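Long-range contacts in thioredoxin reductase (Streptococcus pyogenes, PDB 5UWY), which probably catalyses the NADPH-dependent reduction of thioredoxin, passing electrons through a bound FAD and a redox-active disulfide: residues K247-T252 / T266-I271; R115-P120 / I235-N240; A19-A24 / E71-E76. One frame throughout, in Å; residues are numbered along the deposited sequence.

From the N terminus, contact 3 closes first: helix 14-25, the first helix of the FAD-binding fold, meets the turn that follows helix 59-71 and leads into edge strand 76-79. Contact 2 then closes a loop of 114 intervening residues that carries the Cys133-Cys136 disulfide and most of the second parallel sheet; it lies where the chain passes from the FAD domain into the presumed NADPH domain and back. Contact 1 follows, a short loop of 13 residues leading to strand 271-273, the opposite edge of the FAD-domain sheet. The three loops run in series, without nesting or crossing, and contacts 2 and 3 lie on opposite sides of the chain's centre.

Contact 1 (K247-T252 / T266-I271); sequences KDLEIT and TSIPGI
Leu249 and Ile251 of 247-252 pack against Thr266, Ile268 and Ile271, and most of the contact is aliphatic. The tip of Ile268 is its centre: CD1 lies 3.6 Å from Leu249 CB and 3.7 Å from Leu249 CD2, the two side chains crossing at about a right angle. The same Ile268 CD1 also meets the branch methyl CG2 of Ile251 at 3.9 Å, so one methyl bridges Leu249 and Ile251. Thr266 turns its methyl inward, CG2 anti to the backbone N, where it touches Ile251 CG2 at 3.4 Å. Farther along, Leu249 CD2 reaches Ile271 CD1 at 4.0 Å.

The polar link is indirect. No hydrogen bond joins the segments; instead a water donates to Glu250 O at 3.2 Å and pairs with Ser267 OG at 3.1 Å, on the solvent-facing side, where Glu250 and Ser267 are exposed.

Backbone bonds shape 266-271 itself. Thr266 N donates to Ile271 O, and a type II turn runs from Ile268 to Ile271 with Pro269 and Gly270 at its corners, closed by a weak bond from Ile271 N to Ile268 O. Ile271 packs on Val106 and Ile108 of strand 105-108. The arrangement thus joins a connecting loop to the entrance of strand 271-273, the edge strand of the parallel sheet in the Rossmann-type FAD domain.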
loop_
_atom_site.group_PDB
_atom_site.type_symbol
_atom_site.label_atom_id
_atom_site.label_comp_id
_atom_site.label_asym_id
_atom_site.label_seq_id
_atom_site.Cartn_x
_atom_site.Cartn_y
_atom_site.Cartn_z
ATOM N N LYS A 247 0.116 -26.422 -1.786
ATOM C CA LYS A 247 -0.264 -27.167 -2.980
ATOM C C LYS A 247 -1.579 -27.909 -2.778
ATOM O O LYS A 247 -2.359 -28.062 -3.725
ATOM C CB LYS A 247 0.842 -28.152 -3.362
ATOM N N ASP A 248 -1.848 -28.355 -1.549
ATOM C CA ASP A 248 -3.025 -29.162 -1.251
ATOM C C ASP A 248 -4.323 -28.366 -1.284
ATOM O O ASP A 248 -5.398 -28.974 -1.308
ATOM C CB ASP A 248 -2.873 -29.803 0.129
ATOM C CG ASP A 248 -1.455 -30.257 0.410
ATOM O OD1 ASP A 248 -1.130 -31.425 0.114
ATOM O OD2 ASP A 248 -0.662 -29.434 0.919
ATOM N N LEU A 249 -4.253 -27.037 -1.297
ATOM C CA LEU A 249 -5.404 -26.204 -0.977
ATOM C C LEU A 249 -6.119 -25.643 -2.199
ATOM O O LEU A 249 -7.202 -25.071 -2.045
ATOM C CB LEU A 249 -4.975 -25.052 -0.058
ATOM C CG LEU A 249 -4.595 -25.391 1.388
ATOM C CD1 LEU A 249 -3.260 -26.123 1.472
ATOM C CD2 LEU A 249 -4.564 -24.134 2.248
ATOM N N GLU A 250 -5.545 -25.791 -3.396
ATOM C CA GLU A 250 -6.170 -25.330 -4.640
ATOM C C GLU A 250 -6.483 -23.836 -4.594
ATOM O O GLU A 250 -7.518 -23.380 -5.085
ATOM C CB GLU A 250 -7.429 -26.139 -4.960
ATOM C CG GLU A 250 -7.158 -27.592 -5.305
ATOM C CD GLU A 250 -8.397 -28.458 -5.184
ATOM O OE1 GLU A 250 -8.580 -29.090 -4.122
ATOM O OE2 GLU A 250 -9.187 -28.506 -6.149
ATOM N N ILE A 251 -5.575 -23.062 -3.995
ATOM C CA ILE A 251 -5.707 -21.614 -3.946
ATOM C C ILE A 251 -4.754 -20.921 -4.904
ATOM O O ILE A 251 -4.779 -19.687 -5.013
ATOM C CB ILE A 251 -5.499 -21.100 -2.509
ATOM C CG1 ILE A 251 -4.013 -21.080 -2.155
ATOM C CG2 ILE A 251 -6.227 -22.000 -1.533
ATOM C CD1 ILE A 251 -3.742 -20.759 -0.696
ATOM N N THR A 252 -3.923 -21.679 -5.607
ATOM C CA THR A 252 -2.940 -21.146 -6.534
ATOM C C THR A 252 -3.453 -21.243 -7.967
ATOM O O THR A 252 -4.427 -21.937 -8.264
ATOM C CB THR A 252 -1.614 -21.899 -6.396
ATOM O OG1 THR A 252 -1.859 -23.311 -6.453
ATOM C CG2 THR A 252 -0.953 -21.567 -5.068
ATOM N N THR A 266 -8.821 -15.612 0.365
ATOM C CA THR A 266 -8.661 -16.758 -0.513
ATOM C C THR A 266 -10.003 -17.484 -0.668
ATOM O O THR A 266 -10.954 -17.239 0.076
ATOM C CB THR A 266 -7.548 -17.647 0.071
ATOM O OG1 THR A 266 -6.271 -17.113 -0.301
ATOM C CG2 THR A 266 -7.617 -19.082 -0.364
ATOM N N SER A 267 -10.097 -18.347 -1.687
ATOM C CA SER A 267 -11.247 -19.235 -1.813
ATOM C C SER A 267 -11.504 -20.049 -0.544
ATOM O O SER A 267 -12.627 -20.518 -0.344
ATOM C CB SER A 267 -11.053 -20.183 -2.995
ATOM O OG SER A 267 -9.926 -21.018 -2.792
ATOM N N ILE A 268 -10.494 -20.221 0.298
ATOM C CA ILE A 268 -10.662 -20.910 1.588
ATOM C C ILE A 268 -10.941 -19.842 2.648
ATOM O O ILE A 268 -10.073 -19.009 2.920
ATOM C CB ILE A 268 -9.409 -21.716 1.949
ATOM C CG1 ILE A 268 -9.185 -22.833 0.933
ATOM C CG2 ILE A 268 -9.545 -22.287 3.353
ATOM C CD1 ILE A 268 -8.107 -23.812 1.334
ATOM N N PRO A 269 -12.126 -19.854 3.267
ATOM C CA PRO A 269 -12.427 -18.827 4.278
ATOM C C PRO A 269 -11.493 -18.937 5.473
ATOM O O PRO A 269 -11.254 -20.024 6.003
ATOM C CB PRO A 269 -13.882 -19.130 4.666
ATOM C CG PRO A 269 -14.412 -20.017 3.572
ATOM C CD PRO A 269 -13.236 -20.795 3.083
ATOM N N GLY A 270 -10.957 -17.790 5.894
ATOM C CA GLY A 270 -10.072 -17.709 7.033
ATOM C C GLY A 270 -8.598 -17.623 6.685
ATOM O O GLY A 270 -7.791 -17.251 7.545
ATOM N N ILE A 271 -8.226 -17.960 5.454
ATOM C CA ILE A 271 -6.843 -17.902 5.000
ATOM C C ILE A 271 -6.721 -16.772 3.987
ATOM O O ILE A 271 -7.543 -16.657 3.071
ATOM C CB ILE A 271 -6.386 -19.246 4.408
ATOM C CG1 ILE A 271 -6.413 -20.331 5.484
ATOM C CG2 ILE A 271 -4.994 -19.123 3.811
ATOM C CD1 ILE A 271 -6.308 -21.734 4.941
HETATM O O HOH W 1 -8.850 -20.516 -5.647
#

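Contact 2 (R115-P120 / I235-N240); sequences RVLGVP and IYVGMN
Arg115 N donates to Gly238 O over 3.2 Å, with the two chains running roughly antiparallel, their touching parts 140° apart, and Arg115 CA facing that of Met239 (selenomethionine here). This bond prolongs the small antiparallel pair 112-114/239-241, the two-stranded connection between the FAD domain and the presumed NADPH domain that is characteristic of low-molecular-weight thioredoxin reductases.

The side chain of Arg115 makes the second tie. Its chain is bent at the third torsion, which turns the edge of the guanidinium to Val237 O, and NH1 donates to that oxygen at 2.9 Å. The bond is bent, 133° at the hydrogen, and NH1 stands above the carbonyl plane, off the lone pairs. Consecutive carbonyls, those of Val237 and Gly238, are therefore held by one residue, through its side chain and its backbone.

Leu117 adds apolar packing. It spreads its two methyls, CD1 meeting Val237 CG1 at 3.7 Å and CD2 meeting Ile235 CG2 at the same distance; Leu117 and Ile235 both also lie on Val149 of strand 145-149 in the second sheet. The Leu117 backbone N hydrogen-bonds to OE2 of Glu122. The amide of Asn240 crosses the CG-CD part of Arg115 at about a right angle, its plane 75° from that of the guanidinium, with Asn240 OD1 3.3 Å from Arg115 CD and ND2 3.3 Å from Arg115 CG.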
loop_
_atom_site.group_PDB
_atom_site.type_symbol
_atom_site.label_atom_id
_atom_site.label_comp_id
_atom_site.label_asym_id
_atom_site.label_seq_id
_atom_site.Cartn_x
_atom_site.Cartn_y
_atom_site.Cartn_z
ATOM N N ARG A 115 14.251 -15.816 -10.106
ATOM C CA ARG A 115 15.095 -16.841 -10.703
ATOM C C ARG A 115 16.414 -16.223 -11.149
ATOM O O ARG A 115 16.486 -15.038 -11.482
ATOM C CB ARG A 115 14.390 -17.517 -11.882
ATOM C CG ARG A 115 13.166 -18.328 -11.479
ATOM C CD ARG A 115 12.381 -18.842 -12.681
ATOM N NE ARG A 115 12.818 -20.177 -13.086
ATOM C CZ ARG A 115 13.494 -20.436 -14.201
ATOM N NH1 ARG A 115 13.811 -19.450 -15.029
ATOM N NH2 ARG A 115 13.853 -21.682 -14.486
ATOM N N VAL A 116 17.473 -17.028 -11.135
ATOM C CA VAL A 116 18.818 -16.541 -11.396
ATOM C C VAL A 116 19.346 -17.180 -12.677
ATOM O O VAL A 116 18.724 -18.067 -13.262
ATOM C CB VAL A 116 19.772 -16.803 -10.216
ATOM C CG1 VAL A 116 19.282 -16.078 -8.970
ATOM C CG2 VAL A 116 19.892 -18.292 -9.956
ATOM N N LEU A 117 20.515 -16.710 -13.107
ATOM C CA LEU A 117 21.105 -17.130 -14.372
ATOM C C LEU A 117 22.137 -18.237 -14.221
ATOM O O LEU A 117 22.372 -18.979 -15.180
ATOM C CB LEU A 117 21.760 -15.933 -15.068
ATOM C CG LEU A 117 21.548 -15.755 -16.570
ATOM C CD1 LEU A 117 20.161 -16.215 -16.973
ATOM C CD2 LEU A 117 21.752 -14.297 -16.943
ATOM N N GLY A 118 22.753 -18.372 -13.049
ATOM C CA GLY A 118 23.805 -19.350 -12.857
ATOM C C GLY A 118 25.166 -18.903 -13.330
ATOM O O GLY A 118 25.954 -19.734 -13.795
ATOM N N VAL A 119 25.473 -17.617 -13.217
ATOM C CA VAL A 119 26.689 -17.041 -13.782
ATOM C C VAL A 119 27.587 -16.567 -12.645
ATOM O O VAL A 119 27.096 -15.959 -11.684
ATOM C CB VAL A 119 26.347 -15.898 -14.753
ATOM C CG1 VAL A 119 27.512 -14.935 -14.908
ATOM C CG2 VAL A 119 25.919 -16.460 -16.102
ATOM N N PRO A 120 28.894 -16.832 -12.694
ATOM C CA PRO A 120 29.784 -16.327 -11.640
ATOM C C PRO A 120 29.902 -14.813 -11.717
ATOM O O PRO A 120 30.187 -14.250 -12.777
ATOM C CB PRO A 120 31.118 -17.018 -11.939
ATOM C CG PRO A 120 31.065 -17.310 -13.398
ATOM C CD PRO A 120 29.624 -17.611 -13.711
ATOM N N ILE A 235 18.434 -8.588 -15.344
ATOM C CA ILE A 235 18.085 -9.934 -15.757
ATOM C C ILE A 235 16.672 -10.215 -15.294
ATOM O O ILE A 235 16.334 -10.007 -14.122
ATOM C CB ILE A 235 19.036 -10.988 -15.170
ATOM C CG1 ILE A 235 20.483 -10.566 -15.363
ATOM C CG2 ILE A 235 18.767 -12.368 -15.799
ATOM C CD1 ILE A 235 21.414 -11.119 -14.307
ATOM N N TYR A 236 15.850 -10.683 -16.215
ATOM C CA TYR A 236 14.560 -11.258 -15.874
ATOM C C TYR A 236 14.425 -12.605 -16.563
ATOM O O TYR A 236 14.422 -12.675 -17.795
ATOM C CB TYR A 236 13.383 -10.357 -16.236
ATOM C CG TYR A 236 12.354 -10.590 -15.161
ATOM C CD1 TYR A 236 11.092 -11.087 -15.429
ATOM C CD2 TYR A 236 12.710 -10.413 -13.853
ATOM C CE1 TYR A 236 10.165 -11.336 -14.381
ATOM C CE2 TYR A 236 11.828 -10.647 -12.823
ATOM C CZ TYR A 236 10.578 -11.100 -13.089
ATOM O OH TYR A 236 9.757 -11.299 -11.987
ATOM N N VAL A 237 14.344 -13.673 -15.770
ATOM C CA VAL A 237 14.191 -15.021 -16.290
ATOM C C VAL A 237 12.927 -15.698 -15.797
ATOM O O VAL A 237 12.751 -16.890 -16.026
ATOM C CB VAL A 237 15.432 -15.871 -15.953
ATOM C CG1 VAL A 237 16.554 -15.575 -16.927
ATOM C CG2 VAL A 237 15.891 -15.592 -14.538
ATOM N N GLY A 238 12.034 -14.966 -15.141
ATOM C CA GLY A 238 10.917 -15.532 -14.421
ATOM C C GLY A 238 11.096 -15.403 -12.916
ATOM O O GLY A 238 12.151 -15.016 -12.414
HETATM N N MSE A 239 10.012 -15.717 -12.204
HETATM C CA MSE A 239 10.057 -15.813 -10.734
HETATM C C MSE A 239 9.260 -16.977 -10.144
HETATM O O MSE A 239 8.255 -17.421 -10.702
HETATM C CB MSE A 239 9.584 -14.534 -10.052
HETATM C CG MSE A 239 8.553 -13.720 -10.779
HETATM SE SE MSE A 239 8.101 -12.074 -9.822
HETATM C CE MSE A 239 9.834 -11.601 -9.113
ATOM N N ASN A 240 9.735 -17.457 -8.999
ATOM C CA ASN A 240 9.163 -18.616 -8.330
ATOM C C ASN A 240 8.409 -18.176 -7.082
ATOM O O ASN A 240 9.034 -17.770 -6.092
ATOM C CB ASN A 240 10.277 -19.604 -7.974
ATOM C CG ASN A 240 11.048 -20.058 -9.197
ATOM O OD1 ASN A 240 10.501 -20.116 -10.300
ATOM N ND2 ASN A 240 12.331 -20.348 -9.016
#

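Contact 3 (A19-A24 / E71-E76); sequences AALYAA and EKFNVE
Leu21 holds CG anti to its own backbone N (chi1 175°), which carries the end of the side chain off the helix to Phe73, while Phe73 sets its ring beside its backbone N (chi1 -69°), which brings the CD2-CE2 side of the ring to Leu21 CD1. The two meet obliquely, Leu21 CD1 lying 3.5 Å from Phe73 CE2. One turn further on, Ala24 CB comes 3.4 Å from Phe73 O, and it also approaches Phe73 CB at 3.9 Å. The two methyls of Val75 divide between neighbours one turn apart, CG2 lying 3.6 Å from Ala24 CB and CG1 4.1 Å from Ala20 CB.

A type I turn from Glu71 to Asn74, closed by Asn74 N to Glu71 O, presents Phe73. Helix 14-25 is the helix of the first beta-alpha-beta unit of the Rossmann-type FAD fold, and Ala20, Ala24 and Val75 also pack on strand 30-34. The second subunit covers part of this region: its Glu49 packs on Leu21 and Phe73, and its Asp55 forms a salt bridge with Lys72.

With no hydrogen bond between the segments, their union rests on methyl groups, one ring and a carbonyl touched by Ala24, which is consistent with small alanines allowing the turn to lie close.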
loop_
_atom_site.group_PDB
_atom_site.type_symbol
_atom_site.label_atom_id
_atom_site.label_comp_id
_atom_site.label_asym_id
_atom_site.label_seq_id
_atom_site.Cartn_x
_atom_site.Cartn_y
_atom_site.Cartn_z
ATOM N N ALA A 19 0.856 -6.724 8.034
ATOM C CA ALA A 19 -0.297 -7.462 8.535
ATOM C C ALA A 19 -0.162 -7.746 10.025
ATOM O O ALA A 19 -1.148 -7.683 10.767
ATOM C CB ALA A 19 -0.469 -8.765 7.753
ATOM N N ALA A 20 1.055 -8.056 10.481
ATOM C CA ALA A 20 1.275 -8.279 11.907
ATOM C C ALA A 20 1.069 -6.999 12.699
ATOM O O ALA A 20 0.497 -7.023 13.795
ATOM C CB ALA A 20 2.679 -8.828 12.145
ATOM N N LEU A 21 1.535 -5.873 12.160
ATOM C CA LEU A 21 1.355 -4.591 12.831
ATOM C C LEU A 21 -0.123 -4.278 13.020
ATOM O O LEU A 21 -0.572 -3.993 14.135
ATOM C CB LEU A 21 2.044 -3.490 12.026
ATOM C CG LEU A 21 1.879 -2.050 12.506
ATOM C CD1 LEU A 21 2.653 -1.825 13.794
ATOM C CD2 LEU A 21 2.325 -1.079 11.422
ATOM N N TYR A 22 -0.900 -4.342 11.937
ATOM C CA TYR A 22 -2.314 -3.999 12.035
ATOM C C TYR A 22 -3.067 -5.000 12.902
ATOM O O TYR A 22 -3.840 -4.610 13.784
ATOM C CB TYR A 22 -2.933 -3.918 10.640
ATOM C CG TYR A 22 -2.828 -2.547 10.014
ATOM C CD1 TYR A 22 -1.665 -2.142 9.374
ATOM C CD2 TYR A 22 -3.890 -1.655 10.073
ATOM C CE1 TYR A 22 -1.565 -0.889 8.803
ATOM C CE2 TYR A 22 -3.799 -0.398 9.507
ATOM C CZ TYR A 22 -2.635 -0.021 8.873
ATOM O OH TYR A 22 -2.541 1.229 8.306
ATOM N N ALA A 23 -2.848 -6.296 12.669
ATOM C CA ALA A 23 -3.580 -7.321 13.404
ATOM C C ALA A 23 -3.290 -7.247 14.897
ATOM O O ALA A 23 -4.207 -7.294 15.724
ATOM C CB ALA A 23 -3.229 -8.705 12.859
ATOM N N ALA A 24 -2.010 -7.131 15.261
ATOM C CA ALA A 24 -1.647 -7.059 16.672
ATOM C C ALA A 24 -2.133 -5.761 17.300
ATOM O O ALA A 24 -2.615 -5.759 18.439
ATOM C CB ALA A 24 -0.136 -7.200 16.835
ATOM N N GLU A 71 7.503 -5.577 18.429
ATOM C CA GLU A 71 7.667 -6.050 19.802
ATOM C C GLU A 71 6.773 -5.275 20.763
ATOM O O GLU A 71 6.210 -5.849 21.702
ATOM C CB GLU A 71 9.133 -5.943 20.225
ATOM N N LYS A 72 6.622 -3.969 20.529
ATOM C CA LYS A 72 5.717 -3.157 21.333
ATOM C C LYS A 72 4.292 -3.701 21.314
ATOM O O LYS A 72 3.566 -3.575 22.307
ATOM C CB LYS A 72 5.757 -1.711 20.828
ATOM C CG LYS A 72 4.503 -0.898 21.080
ATOM C CD LYS A 72 4.512 0.382 20.255
ATOM C CE LYS A 72 4.814 0.081 18.794
ATOM N NZ LYS A 72 5.538 1.173 18.100
ATOM N N PHE A 73 3.882 -4.335 20.213
ATOM C CA PHE A 73 2.515 -4.815 20.043
ATOM C C PHE A 73 2.365 -6.321 20.258
ATOM O O PHE A 73 1.359 -6.900 19.833
ATOM C CB PHE A 73 1.984 -4.452 18.656
ATOM C CG PHE A 73 1.754 -2.981 18.450
ATOM C CD1 PHE A 73 0.900 -2.279 19.282
ATOM C CD2 PHE A 73 2.353 -2.313 17.392
ATOM C CE1 PHE A 73 0.673 -0.930 19.087
ATOM C CE2 PHE A 73 2.119 -0.962 17.187
ATOM C CZ PHE A 73 1.283 -0.271 18.039
ATOM N N ASN A 74 3.350 -6.967 20.886
ATOM C CA ASN A 74 3.240 -8.373 21.310
ATOM C C ASN A 74 3.181 -9.349 20.140
ATOM O O ASN A 74 2.610 -10.436 20.255
ATOM C CB ASN A 74 2.026 -8.588 22.218
ATOM C CG ASN A 74 2.388 -8.527 23.673
ATOM O OD1 ASN A 74 2.443 -7.451 24.265
ATOM N ND2 ASN A 74 2.626 -9.689 24.269
ATOM N N VAL A 75 3.795 -8.997 19.017
ATOM C CA VAL A 75 3.903 -9.947 17.918
ATOM C C VAL A 75 4.933 -10.997 18.298
ATOM O O VAL A 75 6.093 -10.671 18.571
ATOM C CB VAL A 75 4.295 -9.242 16.618
ATOM C CG1 VAL A 75 4.480 -10.266 15.502
ATOM C CG2 VAL A 75 3.242 -8.212 16.238
ATOM N N GLU A 76 4.516 -12.259 18.349
ATOM C CA GLU A 76 5.466 -13.304 18.712
ATOM C C GLU A 76 6.153 -13.832 17.455
ATOM O O GLU A 76 5.488 -14.209 16.481
ATOM C CB GLU A 76 4.806 -14.432 19.503
ATOM C CG GLU A 76 5.735 -15.618 19.747
ATOM C CD GLU A 76 6.793 -15.339 20.810
ATOM O OE1 GLU A 76 7.486 -16.286 21.246
ATOM O OE2 GLU A 76 6.934 -14.166 21.215
#